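Local coordinates for protein tannase (Fusobacterium nucleatum subsp. nucleatum ATCC 25586, PDB 6YQ4) that acts as a tannase, a hydrolase that probably cleaves the ester bonds of gallotannins and so helps the bacterium detoxify them, at residues 92-97 with 243-248; 101-106 with 480-485; 117-122 with 234-239. All blocks are in the same frame, centred on the assembly; numbering follows the deposited sequence.

Contact 1 (92-97 with 243-248)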
# COMPACT_ATOMS: atom_id res chain seq x y z
N LEU A 92 5.32 -20.66 4.24
CA LEU A 92 5.88 -20.46 2.92
C LEU A 92 4.88 -19.73 2.03
O LEU A 92 3.67 -19.81 2.25
CB LEU A 92 6.26 -21.79 2.26
CG LEU A 92 6.85 -22.87 3.15
CD1 LEU A 92 6.91 -24.22 2.41
CD2 LEU A 92 8.22 -22.46 3.64
N GLY A 93 5.40 -19.01 1.03
CA GLY A 93 4.56 -18.44 -0.01
C GLY A 93 4.19 -19.46 -1.08
O GLY A 93 4.60 -20.62 -1.06
N ARG A 94 3.40 -18.99 -2.05
CA ARG A 94 2.97 -19.87 -3.13
C ARG A 94 4.16 -20.42 -3.92
O ARG A 94 4.09 -21.54 -4.43
CB ARG A 94 1.99 -19.14 -4.05
CG ARG A 94 0.53 -19.49 -3.77
CD ARG A 94 -0.41 -18.77 -4.71
NE ARG A 94 -0.02 -18.94 -6.11
CZ ARG A 94 -0.38 -19.98 -6.86
NH1 ARG A 94 0.02 -20.07 -8.12
NH2 ARG A 94 -1.15 -20.93 -6.34
N ASP A 95 5.26 -19.66 -4.01
CA ASP A 95 6.46 -20.14 -4.69
C ASP A 95 7.10 -21.34 -3.98
O ASP A 95 8.00 -21.97 -4.55
CB ASP A 95 7.51 -19.01 -4.81
CG ASP A 95 7.68 -18.20 -3.52
OD1 ASP A 95 6.67 -17.96 -2.82
OD2 ASP A 95 8.82 -17.79 -3.22
N GLY A 96 6.66 -21.66 -2.77
CA GLY A 96 7.29 -22.70 -1.98
C GLY A 96 8.48 -22.23 -1.18
O GLY A 96 9.14 -23.06 -0.53
N LYS A 97 8.80 -20.94 -1.21
CA LYS A 97 9.90 -20.40 -0.44
C LYS A 97 9.35 -19.69 0.79
O LYS A 97 8.15 -19.41 0.89
CB LYS A 97 10.75 -19.45 -1.30
CG LYS A 97 11.30 -20.07 -2.60
CD LYS A 97 12.83 -19.94 -2.71
CE LYS A 97 13.45 -21.10 -3.49
NZ LYS A 97 14.70 -21.63 -2.87
N TYR A 243 -6.48 -10.03 -4.58
CA TYR A 243 -6.08 -8.74 -5.11
C TYR A 243 -4.57 -8.63 -5.24
O TYR A 243 -4.07 -7.94 -6.14
CB TYR A 243 -6.56 -7.63 -4.20
CG TYR A 243 -7.96 -7.17 -4.39
CD1 TYR A 243 -8.26 -6.27 -5.38
CD2 TYR A 243 -8.96 -7.60 -3.54
CE1 TYR A 243 -9.53 -5.82 -5.55
CE2 TYR A 243 -10.23 -7.17 -3.70
CZ TYR A 243 -10.52 -6.27 -4.71
OH TYR A 243 -11.79 -5.83 -4.86
N ASN A 244 -3.85 -9.29 -4.33
CA ASN A 244 -2.42 -9.14 -4.08
C ASN A 244 -1.56 -10.23 -4.71
O ASN A 244 -0.40 -9.97 -5.04
CB ASN A 244 -2.17 -9.12 -2.57
CG ASN A 244 -2.61 -7.82 -1.92
OD1 ASN A 244 -3.16 -6.92 -2.58
ND2 ASN A 244 -2.40 -7.71 -0.63
N ASP A 245 -2.09 -11.43 -4.89
CA ASP A 245 -1.34 -12.55 -5.46
C ASP A 245 -1.81 -12.79 -6.89
O ASP A 245 -2.71 -13.60 -7.13
CB ASP A 245 -1.51 -13.79 -4.62
CG ASP A 245 -0.61 -14.92 -5.06
OD1 ASP A 245 -0.34 -15.82 -4.23
OD2 ASP A 245 -0.16 -14.88 -6.23
N ARG A 246 -1.19 -12.08 -7.85
CA ARG A 246 -1.51 -12.21 -9.28
C ARG A 246 -1.05 -13.55 -9.90
O ARG A 246 -1.13 -13.70 -11.13
CB ARG A 246 -0.91 -11.04 -10.07
CG ARG A 246 -1.57 -9.71 -9.80
CD ARG A 246 -3.10 -9.87 -9.76
NE ARG A 246 -3.74 -8.71 -9.16
CZ ARG A 246 -3.98 -7.56 -9.79
NH1 ARG A 246 -3.64 -7.40 -11.07
NH2 ARG A 246 -4.56 -6.57 -9.13
N SER A 247 -0.57 -14.54 -9.14
CA SER A 247 -0.27 -15.85 -9.70
C SER A 247 -1.45 -16.82 -9.60
O SER A 247 -1.30 -17.99 -9.97
CB SER A 247 0.96 -16.45 -9.01
OG SER A 247 0.62 -17.07 -7.78
N LEU A 248 -2.60 -16.37 -9.11
CA LEU A 248 -3.77 -17.23 -8.98
C LEU A 248 -4.62 -17.13 -10.25
O LEU A 248 -4.68 -16.08 -10.90
CB LEU A 248 -4.59 -16.85 -7.74
CG LEU A 248 -3.89 -17.01 -6.38
CD1 LEU A 248 -4.60 -16.20 -5.30
CD2 LEU A 248 -3.76 -18.48 -5.95

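Contact 2 (101-106 with 480-485)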
# COMPACT_ATOMS: atom_id res chain seq x y z
N LEU A 101 7.37 -13.43 6.95
CA LEU A 101 7.48 -13.60 8.39
C LEU A 101 8.52 -14.65 8.74
O LEU A 101 9.28 -14.49 9.71
CB LEU A 101 6.13 -13.99 8.99
CG LEU A 101 5.02 -12.94 9.05
CD1 LEU A 101 4.46 -12.60 7.66
CD2 LEU A 101 3.93 -13.41 10.00
N THR A 102 8.55 -15.76 7.98
CA THR A 102 9.61 -16.75 8.14
C THR A 102 10.97 -16.14 7.84
O THR A 102 11.96 -16.41 8.54
CB THR A 102 9.37 -17.94 7.21
OG1 THR A 102 8.12 -18.57 7.52
CG2 THR A 102 10.51 -18.93 7.32
N TYR A 103 11.05 -15.33 6.79
CA TYR A 103 12.28 -14.62 6.48
C TYR A 103 12.69 -13.73 7.64
O TYR A 103 13.85 -13.74 8.08
CB TYR A 103 12.10 -13.80 5.19
CG TYR A 103 13.41 -13.63 4.44
CD1 TYR A 103 14.37 -12.72 4.89
CD2 TYR A 103 13.69 -14.40 3.31
CE1 TYR A 103 15.59 -12.58 4.24
CE2 TYR A 103 14.91 -14.25 2.64
CZ TYR A 103 15.86 -13.34 3.12
OH TYR A 103 17.07 -13.18 2.48
N ALA A 104 11.73 -12.96 8.18
CA ALA A 104 12.02 -12.07 9.29
C ALA A 104 12.58 -12.84 10.49
O ALA A 104 13.59 -12.44 11.08
CB ALA A 104 10.76 -11.28 9.67
N LEU A 105 11.94 -13.95 10.85
CA LEU A 105 12.39 -14.73 12.00
C LEU A 105 13.80 -15.27 11.80
O LEU A 105 14.60 -15.30 12.74
CB LEU A 105 11.43 -15.88 12.29
CG LEU A 105 10.14 -15.51 13.03
CD1 LEU A 105 9.21 -16.71 13.00
CD2 LEU A 105 10.42 -15.05 14.46
N SER A 106 14.12 -15.70 10.58
CA SER A 106 15.46 -16.25 10.34
C SER A 106 16.53 -15.19 10.49
O SER A 106 17.66 -15.49 10.90
CB SER A 106 15.54 -16.87 8.94
OG SER A 106 15.57 -15.85 7.96
N TYR A 480 8.34 -9.93 -3.62
CA TYR A 480 9.03 -10.75 -4.61
C TYR A 480 10.54 -10.62 -4.52
O TYR A 480 11.26 -11.24 -5.32
CB TYR A 480 8.55 -10.39 -6.01
CG TYR A 480 8.42 -8.90 -6.20
CD1 TYR A 480 7.20 -8.28 -6.01
CD2 TYR A 480 9.51 -8.12 -6.54
CE1 TYR A 480 7.06 -6.94 -6.17
CE2 TYR A 480 9.39 -6.76 -6.67
CZ TYR A 480 8.16 -6.17 -6.49
OH TYR A 480 8.00 -4.82 -6.64
N ASP A 481 11.04 -9.86 -3.56
CA ASP A 481 12.44 -9.48 -3.43
C ASP A 481 12.87 -9.50 -1.97
O ASP A 481 13.52 -8.57 -1.47
CB ASP A 481 12.66 -8.09 -4.02
CG ASP A 481 11.76 -7.03 -3.37
OD1 ASP A 481 12.03 -5.82 -3.52
OD2 ASP A 481 10.77 -7.42 -2.70
N LEU A 482 12.49 -10.56 -1.24
CA LEU A 482 12.68 -10.53 0.22
C LEU A 482 14.15 -10.38 0.61
O LEU A 482 14.45 -9.83 1.67
CB LEU A 482 12.10 -11.79 0.86
CG LEU A 482 10.57 -11.86 0.78
CD1 LEU A 482 10.02 -13.01 1.61
CD2 LEU A 482 9.95 -10.55 1.21
N GLU A 483 15.07 -10.90 -0.20
CA GLU A 483 16.49 -10.77 0.15
C GLU A 483 16.91 -9.30 0.13
O GLU A 483 17.47 -8.79 1.10
CB GLU A 483 17.37 -11.60 -0.78
CG GLU A 483 18.84 -11.22 -0.69
CD GLU A 483 19.77 -12.23 -1.36
OE1 GLU A 483 21.00 -12.16 -1.14
OE2 GLU A 483 19.28 -13.11 -2.10
N GLU A 484 16.57 -8.59 -0.94
CA GLU A 484 16.84 -7.15 -1.01
C GLU A 484 16.09 -6.39 0.09
O GLU A 484 16.64 -5.46 0.69
CB GLU A 484 16.46 -6.62 -2.39
CG GLU A 484 16.91 -7.55 -3.48
CD GLU A 484 16.76 -6.95 -4.85
OE1 GLU A 484 16.05 -7.56 -5.70
OE2 GLU A 484 17.37 -5.88 -5.09
N LEU A 485 14.83 -6.75 0.34
CA LEU A 485 14.03 -6.02 1.32
C LEU A 485 14.68 -6.06 2.68
O LEU A 485 14.78 -5.03 3.36
CB LEU A 485 12.61 -6.59 1.41
CG LEU A 485 11.78 -6.03 2.57
CD1 LEU A 485 11.62 -4.53 2.42
CD2 LEU A 485 10.41 -6.68 2.64

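Contact 3 (117-122 with 234-239)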
# COMPACT_ATOMS: atom_id res chain seq x y z
N ARG A 117 -9.76 -4.81 10.09
CA ARG A 117 -11.06 -4.82 9.42
C ARG A 117 -10.94 -4.27 8.01
O ARG A 117 -9.97 -3.61 7.65
CB ARG A 117 -12.10 -3.99 10.19
CG ARG A 117 -12.36 -4.43 11.62
CD ARG A 117 -13.19 -3.38 12.36
NE ARG A 117 -12.34 -2.32 12.88
CZ ARG A 117 -12.78 -1.13 13.26
NH1 ARG A 117 -14.08 -0.86 13.19
NH2 ARG A 117 -11.93 -0.21 13.72
N GLY A 118 -11.96 -4.55 7.20
CA GLY A 118 -11.98 -4.13 5.82
C GLY A 118 -13.40 -3.86 5.41
O GLY A 118 -14.34 -4.01 6.19
N ARG A 119 -13.55 -3.53 4.12
CA ARG A 119 -14.68 -2.75 3.64
C ARG A 119 -15.99 -3.53 3.58
O ARG A 119 -17.06 -2.91 3.60
CB ARG A 119 -14.34 -2.18 2.25
CG ARG A 119 -13.94 -3.24 1.22
CD ARG A 119 -13.65 -2.56 -0.08
NE ARG A 119 -13.23 -3.45 -1.17
CZ ARG A 119 -14.04 -4.23 -1.87
NH1 ARG A 119 -15.36 -4.34 -1.57
NH2 ARG A 119 -13.52 -4.95 -2.85
N THR A 120 -15.97 -4.86 3.53
CA THR A 120 -17.22 -5.61 3.47
C THR A 120 -17.73 -6.07 4.84
O THR A 120 -18.82 -6.64 4.91
CB THR A 120 -17.08 -6.84 2.56
OG1 THR A 120 -15.94 -7.60 2.96
CG2 THR A 120 -16.92 -6.44 1.11
N LEU A 121 -17.00 -5.80 5.91
CA LEU A 121 -17.33 -6.36 7.22
C LEU A 121 -18.60 -5.76 7.82
O LEU A 121 -18.79 -4.54 7.83
CB LEU A 121 -16.15 -6.12 8.16
CG LEU A 121 -15.82 -7.05 9.30
CD1 LEU A 121 -16.03 -8.53 8.93
CD2 LEU A 121 -14.35 -6.76 9.63
N THR A 122 -19.46 -6.61 8.36
CA THR A 122 -20.66 -6.15 9.06
C THR A 122 -20.64 -6.59 10.52
O THR A 122 -19.94 -7.53 10.91
CB THR A 122 -21.99 -6.66 8.42
OG1 THR A 122 -22.02 -8.09 8.39
CG2 THR A 122 -22.18 -6.11 7.01
N PHE A 234 -12.46 -8.32 -10.97
CA PHE A 234 -12.63 -8.28 -9.53
C PHE A 234 -14.04 -7.79 -9.24
O PHE A 234 -14.59 -6.97 -9.97
CB PHE A 234 -11.57 -7.37 -8.88
CG PHE A 234 -10.15 -7.89 -9.04
CD1 PHE A 234 -9.08 -7.01 -9.14
CD2 PHE A 234 -9.90 -9.26 -9.13
CE1 PHE A 234 -7.78 -7.49 -9.30
CE2 PHE A 234 -8.60 -9.75 -9.29
CZ PHE A 234 -7.53 -8.87 -9.38
N THR A 235 -14.65 -8.35 -8.20
CA THR A 235 -16.01 -8.01 -7.78
C THR A 235 -15.98 -7.42 -6.38
O THR A 235 -14.92 -7.33 -5.72
CB THR A 235 -16.93 -9.23 -7.81
OG1 THR A 235 -16.69 -10.05 -6.66
CG2 THR A 235 -16.71 -10.06 -9.07
N ARG A 236 -17.18 -7.04 -5.92
CA ARG A 236 -17.33 -6.50 -4.57
C ARG A 236 -16.70 -7.42 -3.54
O ARG A 236 -16.15 -6.96 -2.54
CB ARG A 236 -18.81 -6.27 -4.25
CG ARG A 236 -19.07 -5.97 -2.77
CD ARG A 236 -20.54 -5.71 -2.49
NE ARG A 236 -20.77 -5.15 -1.16
CZ ARG A 236 -20.82 -5.87 -0.03
NH1 ARG A 236 -20.62 -7.18 -0.07
NH2 ARG A 236 -21.06 -5.27 1.13
N ASN A 237 -16.72 -8.73 -3.82
CA ASN A 237 -16.46 -9.76 -2.82
C ASN A 237 -15.15 -10.49 -3.04
O ASN A 237 -14.91 -11.54 -2.43
CB ASN A 237 -17.64 -10.72 -2.82
CG ASN A 237 -18.96 -10.00 -2.61
OD1 ASN A 237 -19.21 -9.46 -1.53
ND2 ASN A 237 -19.79 -9.93 -3.66
N THR A 238 -14.28 -9.94 -3.89
CA THR A 238 -12.93 -10.46 -4.08
C THR A 238 -12.15 -10.38 -2.77
O THR A 238 -12.10 -9.34 -2.12
CB THR A 238 -12.24 -9.65 -5.18
OG1 THR A 238 -13.03 -9.72 -6.38
CG2 THR A 238 -10.81 -10.14 -5.45
N SER A 239 -11.54 -11.49 -2.37
CA SER A 239 -10.79 -11.51 -1.12
C SER A 239 -9.46 -10.77 -1.27
O SER A 239 -8.98 -10.48 -2.37
CB SER A 239 -10.52 -12.95 -0.68
OG SER A 239 -9.48 -13.49 -1.47
O HOH W 1 -20.95 -7.36 3.36

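Contact 1 (92-97 with 243-248)
Arg94 reaches across to Asp245, Ser247 and Leu248, and its side chain makes all the contacts from segment 92-97. The tight part lies at the edge and over one face of the guanidinium group. At the edge, Arg94 NE donates to Ser247 OG at 2.6 Å, with an N-H...O angle of 144°. The bond is neither straight nor flat, since OG sits 20° out of the guanidinium plane. Arg94 NH1 adds a weak bond to Ser247 OG at 3.1 Å. Ser247 OG in turn donates a hydrogen bond to Asp245 OD2 at 2.8 Å. The Ser247 backbone N also donates to OD2, and this closes an Asx turn. Over the face, Leu248 CD2 packs 3.6 Å from Arg94 NH2. It also touches CD of the same arginine. The bend at chi3 (51°) turns the guanidinium away from the line of the extended CB-CG-CD part.

Both sides of the contact are type I beta turns, Gly93 to Gly96 and Asp245 to Leu248. The second turn follows straight on the end of helix 240-244. Within this segment Asn244 touches Ser166 and Arg246 touches His476, two residues that fit a serine hydrolase triad. Arg246 also forms a salt bridge with Asp446.

The looser part is the charge pair. Asp245 OD1 is turned to Arg94 and lies 3.0 Å from Arg94 CD. The salt bridge from Asp245 OD1 to Arg94 NE is long, at 3.7 Å. Arg94 and Ser247 are exposed, and Leu248 and Asp245 only partly so. Solvent probably competes for these polar groups and weakens the long salt bridge.

Contact 2 (101-106 with 480-485)
Tyr103 of helix 100-106 packs on Leu482 and Glu483 at the start of helix 482-493, and the contact is mainly one of carbon against ring. The clearest interaction is a CH-pi contact. Leu482 CB lies over one face of the Tyr103 ring, 4.2 Å from the ring centroid and 22° off the ring normal. Leu482 CB is offset toward the rim and is nearest Tyr103 CD2, at 3.9 Å. The Tyr103 ring reaches it because CG stands anti to the backbone N (chi1 -151°), which sends the ring out from its helix. The two side chains run past each other in opposite directions.

Van der Waals contact continues at the phenol end. Tyr103 OH rests against the backbone of Glu483, 3.4 Å from Glu483 CA, and also touches Glu483 CB at 3.6 Å. The Glu483 chain is extended and carries its carboxylate away from the ring. Phe486, one turn further along the second helix, also meets the Tyr103 ring.

The hydrogen bonds here do not join the two segments. Ser106 OG donates to Tyr103 O at 2.7 Å, inside helix 100-106. Asp481 stands at the N-cap position of helix 482-493 but makes no capping bond with its side chain. Its carboxylate is bound by Arg437 and the hydroxyl of Tyr206.

Helix 100-106 belongs to the beta-alpha-beta crossover from strand 73-76 to strand 110-114. Helix 482-493 is the C-terminal one. Such a pairing of an early crossover helix with the last helix is consistent with the alpha/beta-hydrolase fold, where both pack on one side of the central sheet.

Contact 3 (117-122 with 234-239)
Arg119 turns the edge of its guanidinium to the backbone O of Arg236, while Thr120 lies over a face of the Arg236 guanidinium. Arg119 NH1 donates to Arg236 O at 2.9 Å, in the carbonyl plane and on a lone pair. The oxygen lies 24° out of the Arg119 guanidinium plane, and Arg119 NH2 adds a weak bond to Arg236 O at 3.3 Å. The Arg119 side chain is extended from CG to NE, which carries the group across. Arg119 is buried, and its guanidinium is also held by Gly81 O through NE and by Asn367 through NH1.

Arg236 runs the other way past Thr120. Thr120 CG2 is 4.0 Å from Arg236 NH1 and offset toward the rim of the group. At the edge, in plane, a water accepts from Arg236 NH2 at 3.1 Å. The same water donates to Thr120 O. Arg236 NE forms a salt bridge with Asp375.

Each segment holds a type I beta turn, Gly118 to Leu121 and Thr235 to Thr238. In the second, Thr235 OG1 accepts from Asn237 N, the mark of an ST turn.

In the fold
Contact 1 and contact 2 lie closest, about 14 Å apart centre to centre. By the same measure contact 3 is about 20 Å from contact 1 and about 28 Å from contact 2. Segments 92-97 and 101-106 adjoin in the chain, between strands 73-76 and 110-114 of the central mixed sheet. Segment 117-122 follows. Segment 234-239 leads into helix 240-244, and segment 243-248 takes in its last residues, with Tyr243 touching contact 3. Segment 480-485 comes last. Contact 3 is nested within the loops closed by the other two, while contacts 1 and 2 cross. They join chain near early sheet strands to later segments. Contact 1 also touches a probable Ser166-His476-Asp444 triad.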